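Local coordinates for protein carbon monoxide dehydrogenase (Thermococcus sp. AM4, PDB 6T7J) that probably catalyses the reversible oxidation of carbon monoxide to carbon dioxide at a nickel-iron-sulfur cluster, although the as-isolated protein described here lacks the nickel, at residues A[327-332]-A[350-355]. Residues are numbered along the deposited sequence; the frame is centred on the assembly and turned at random.
Sequences LAIITG and DVAQCY
The phenol ring of Tyr355 lies across the C-terminal end of helix 325-330, with Ile329 O 3.5 Å above the ring plane and over its centre. That same carbonyl oxygen accepts a hydrogen bond from Gly332 N (3.1 Å), at the point where a positive phi of 83° takes the chain out of the helix. Gly332 CA reaches Tyr355 CD2 at 3.8 Å, and Ile330 CG2 packs against Tyr355 OH. Beside the ring, the aliphatic side chains pack tightly. Val351 CG1, set anti to its own backbone nitrogen (chi1 178°), rests against both isoleucines, 3.8 Å from Ile329 CB and 3.7 Å from Ile330 CG1. Ile329 CG2 lies 3.7 Å from Ala352 CA. Helices 325-330 and 347-352 precede and follow strand 336-339 of the six-stranded parallel sheet, and their last turns pack together in the Rossmann-like part of the CO dehydrogenase fold. A type I turn, closed by Tyr355 N to Ala352 O (3.2 Å), turns the tyrosine back toward helix 325-330. The solvent side, by contrast, is polar: Tyr355 is partly exposed, with weak hydrogen bonds from OH to Lys26 and Glu30 and a cation-pi contact with Arg403. Replacing Tyr355 by an alanine removes the ring over Ile329 O and is likely to leave Arg403 without its cation-pi partner and Ile330 CG2 without the hydroxyl it packs on.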
ATOM      1  N   LEU A 327      -6.558 -29.521  -4.137  1.00 43.01           N
ATOM      2  CA  LEU A 327      -7.188 -30.835  -4.159  1.00 46.23           C
ATOM      3  C   LEU A 327      -7.910 -31.087  -5.474  1.00 49.54           C
ATOM      4  O   LEU A 327      -7.960 -32.231  -5.941  1.00 50.90           O
ATOM      5  CB  LEU A 327      -8.153 -30.970  -2.982  1.00 46.98           C
ATOM      6  CG  LEU A 327      -7.510 -30.800  -1.604  1.00 52.19           C
ATOM      7  CD1 LEU A 327      -8.568 -30.692  -0.518  1.00 46.68           C
ATOM      8  CD2 LEU A 327      -6.551 -31.947  -1.319  1.00 50.00           C
ATOM      9  N   ALA A 328      -8.445 -30.032  -6.100  1.00 47.66           N
ATOM     10  CA  ALA A 328      -9.159 -30.214  -7.360  1.00 49.02           C
ATOM     11  C   ALA A 328      -8.232 -30.752  -8.440  1.00 50.70           C
ATOM     12  O   ALA A 328      -8.641 -31.571  -9.270  1.00 50.75           O
ATOM     13  CB  ALA A 328      -9.798 -28.896  -7.798  1.00 47.60           C
ATOM     14  N   ILE A 329      -6.972 -30.313  -8.438  1.00 54.41           N
ATOM     15  CA  ILE A 329      -6.009 -30.837  -9.400  1.00 53.05           C
ATOM     16  C   ILE A 329      -5.620 -32.263  -9.037  1.00 49.31           C
ATOM     17  O   ILE A 329      -5.256 -33.059  -9.911  1.00 45.15           O
ATOM     18  CB  ILE A 329      -4.780 -29.912  -9.476  1.00 50.07           C
ATOM     19  CG1 ILE A 329      -5.220 -28.456  -9.644  1.00 46.65           C
ATOM     20  CG2 ILE A 329      -3.856 -30.327 -10.613  1.00 47.73           C
ATOM     21  CD1 ILE A 329      -4.081 -27.461  -9.560  1.00 50.72           C
ATOM     22  N   ILE A 330      -5.698 -32.618  -7.751  1.00 51.83           N
ATOM     23  CA  ILE A 330      -5.294 -33.952  -7.313  1.00 53.19           C
ATOM     24  C   ILE A 330      -6.354 -35.002  -7.609  1.00 58.17           C
ATOM     25  O   ILE A 330      -6.075 -36.203  -7.493  1.00 58.36           O
ATOM     26  CB  ILE A 330      -4.911 -33.860  -5.823  1.00 54.75           C
ATOM     27  CG1 ILE A 330      -3.906 -32.720  -5.638  1.00 54.83           C
ATOM     28  CG2 ILE A 330      -4.301 -35.158  -5.317  1.00 57.19           C
ATOM     29  CD1 ILE A 330      -3.344 -32.601  -4.252  1.00 46.52           C
ATOM     30  N   THR A 331      -7.558 -34.588  -8.019  1.00 57.08           N
ATOM     31  CA  THR A 331      -8.515 -35.550  -8.556  1.00 53.04           C
ATOM     32  C   THR A 331      -7.983 -36.205  -9.823  1.00 57.45           C
ATOM     33  O   THR A 331      -8.363 -37.337 -10.144  1.00 57.11           O
ATOM     34  CB  THR A 331      -9.856 -34.874  -8.848  1.00 57.14           C
ATOM     35  OG1 THR A 331      -9.699 -33.934  -9.919  1.00 50.64           O
ATOM     36  CG2 THR A 331     -10.383 -34.159  -7.612  1.00 48.32           C
ATOM     37  N   GLY A 332      -7.103 -35.517 -10.548  1.00 51.98           N
ATOM     38  CA  GLY A 332      -6.546 -36.036 -11.778  1.00 54.42           C
ATOM     39  C   GLY A 332      -7.403 -35.836 -13.005  1.00 53.43           C
ATOM     40  O   GLY A 332      -7.044 -36.335 -14.078  1.00 57.10           O
ATOM     41  N   ASP A 350       2.786 -26.082  -9.218  1.00 56.54           N
ATOM     42  CA  ASP A 350       3.537 -27.261  -8.793  1.00 59.88           C
ATOM     43  C   ASP A 350       2.690 -28.519  -8.889  1.00 52.95           C
ATOM     44  O   ASP A 350       3.042 -29.471  -9.595  1.00 55.74           O
ATOM     45  CB  ASP A 350       4.034 -27.074  -7.366  1.00 56.25           C
ATOM     46  CG  ASP A 350       5.246 -26.217  -7.300  1.00 66.40           C
ATOM     47  OD1 ASP A 350       6.224 -26.436  -8.038  1.00 74.93           O
ATOM     48  OD2 ASP A 350       5.203 -25.282  -6.511  1.00 68.23           O
ATOM     49  N   VAL A 351       1.548 -28.520  -8.197  1.00 54.39           N
ATOM     50  CA  VAL A 351       0.644 -29.669  -8.222  1.00 52.11           C
ATOM     51  C   VAL A 351       0.284 -30.027  -9.658  1.00 53.59           C
ATOM     52  O   VAL A 351       0.357 -31.195 -10.066  1.00 56.45           O
ATOM     53  CB  VAL A 351      -0.608 -29.375  -7.378  1.00 47.42           C
ATOM     54  CG1 VAL A 351      -1.583 -30.538  -7.437  1.00 45.88           C
ATOM     55  CG2 VAL A 351      -0.214 -29.074  -5.942  1.00 42.56           C
ATOM     56  N   ALA A 352      -0.072 -29.019 -10.460  1.00 56.17           N
ATOM     57  CA  ALA A 352      -0.503 -29.291 -11.827  1.00 57.30           C
ATOM     58  C   ALA A 352       0.606 -29.905 -12.664  1.00 56.65           C
ATOM     59  O   ALA A 352       0.316 -30.577 -13.660  1.00 57.50           O
ATOM     60  CB  ALA A 352      -1.008 -28.013 -12.497  1.00 55.98           C
ATOM     61  N   GLN A 353       1.867 -29.701 -12.281  1.00 57.14           N
ATOM     62  CA  GLN A 353       2.964 -30.273 -13.045  1.00 58.18           C
ATOM     63  C   GLN A 353       3.140 -31.764 -12.797  1.00 60.53           C
ATOM     64  O   GLN A 353       3.898 -32.410 -13.528  1.00 61.56           O
ATOM     65  CB  GLN A 353       4.264 -29.526 -12.740  1.00 64.71           C
ATOM     66  CG  GLN A 353       4.543 -28.397 -13.722  1.00 64.97           C
ATOM     67  CD  GLN A 353       5.561 -27.400 -13.205  1.00 67.93           C
ATOM     68  OE1 GLN A 353       5.862 -27.361 -12.013  1.00 72.76           O
ATOM     69  NE2 GLN A 353       6.098 -26.584 -14.105  1.00 75.27           N
ATOM     70  N   CYS A 354       2.461 -32.328 -11.801  1.00 60.70           N
ATOM     71  CA  CYS A 354       2.465 -33.771 -11.613  1.00 61.13           C
ATOM     72  C   CYS A 354       1.294 -34.445 -12.317  1.00 60.99           C
ATOM     73  O   CYS A 354       1.097 -35.653 -12.154  1.00 59.60           O
ATOM     74  CB  CYS A 354       2.465 -34.111 -10.121  1.00 57.43           C
ATOM     75  SG  CYS A 354       4.038 -33.771  -9.296  1.00 70.84           S
ATOM     76  N   TYR A 355       0.519 -33.689 -13.086  1.00 60.63           N
ATOM     77  CA  TYR A 355      -0.547 -34.240 -13.913  1.00 60.36           C
ATOM     78  C   TYR A 355      -0.398 -33.645 -15.312  1.00 58.85           C
ATOM     79  O   TYR A 355       0.660 -33.132 -15.699  1.00 55.59           O
ATOM     80  CB  TYR A 355      -1.928 -33.946 -13.313  1.00 55.62           C
ATOM     81  CG  TYR A 355      -2.142 -34.482 -11.918  1.00 60.73           C
ATOM     82  CD1 TYR A 355      -1.726 -33.764 -10.804  1.00 56.90           C
ATOM     83  CD2 TYR A 355      -2.773 -35.703 -11.713  1.00 63.64           C
ATOM     84  CE1 TYR A 355      -1.925 -34.251  -9.526  1.00 58.74           C
ATOM     85  CE2 TYR A 355      -2.976 -36.199 -10.440  1.00 58.14           C
ATOM     86  CZ  TYR A 355      -2.550 -35.470  -9.351  1.00 56.47           C
ATOM     87  OH  TYR A 355      -2.751 -35.959  -8.082  1.00 62.03           O
TER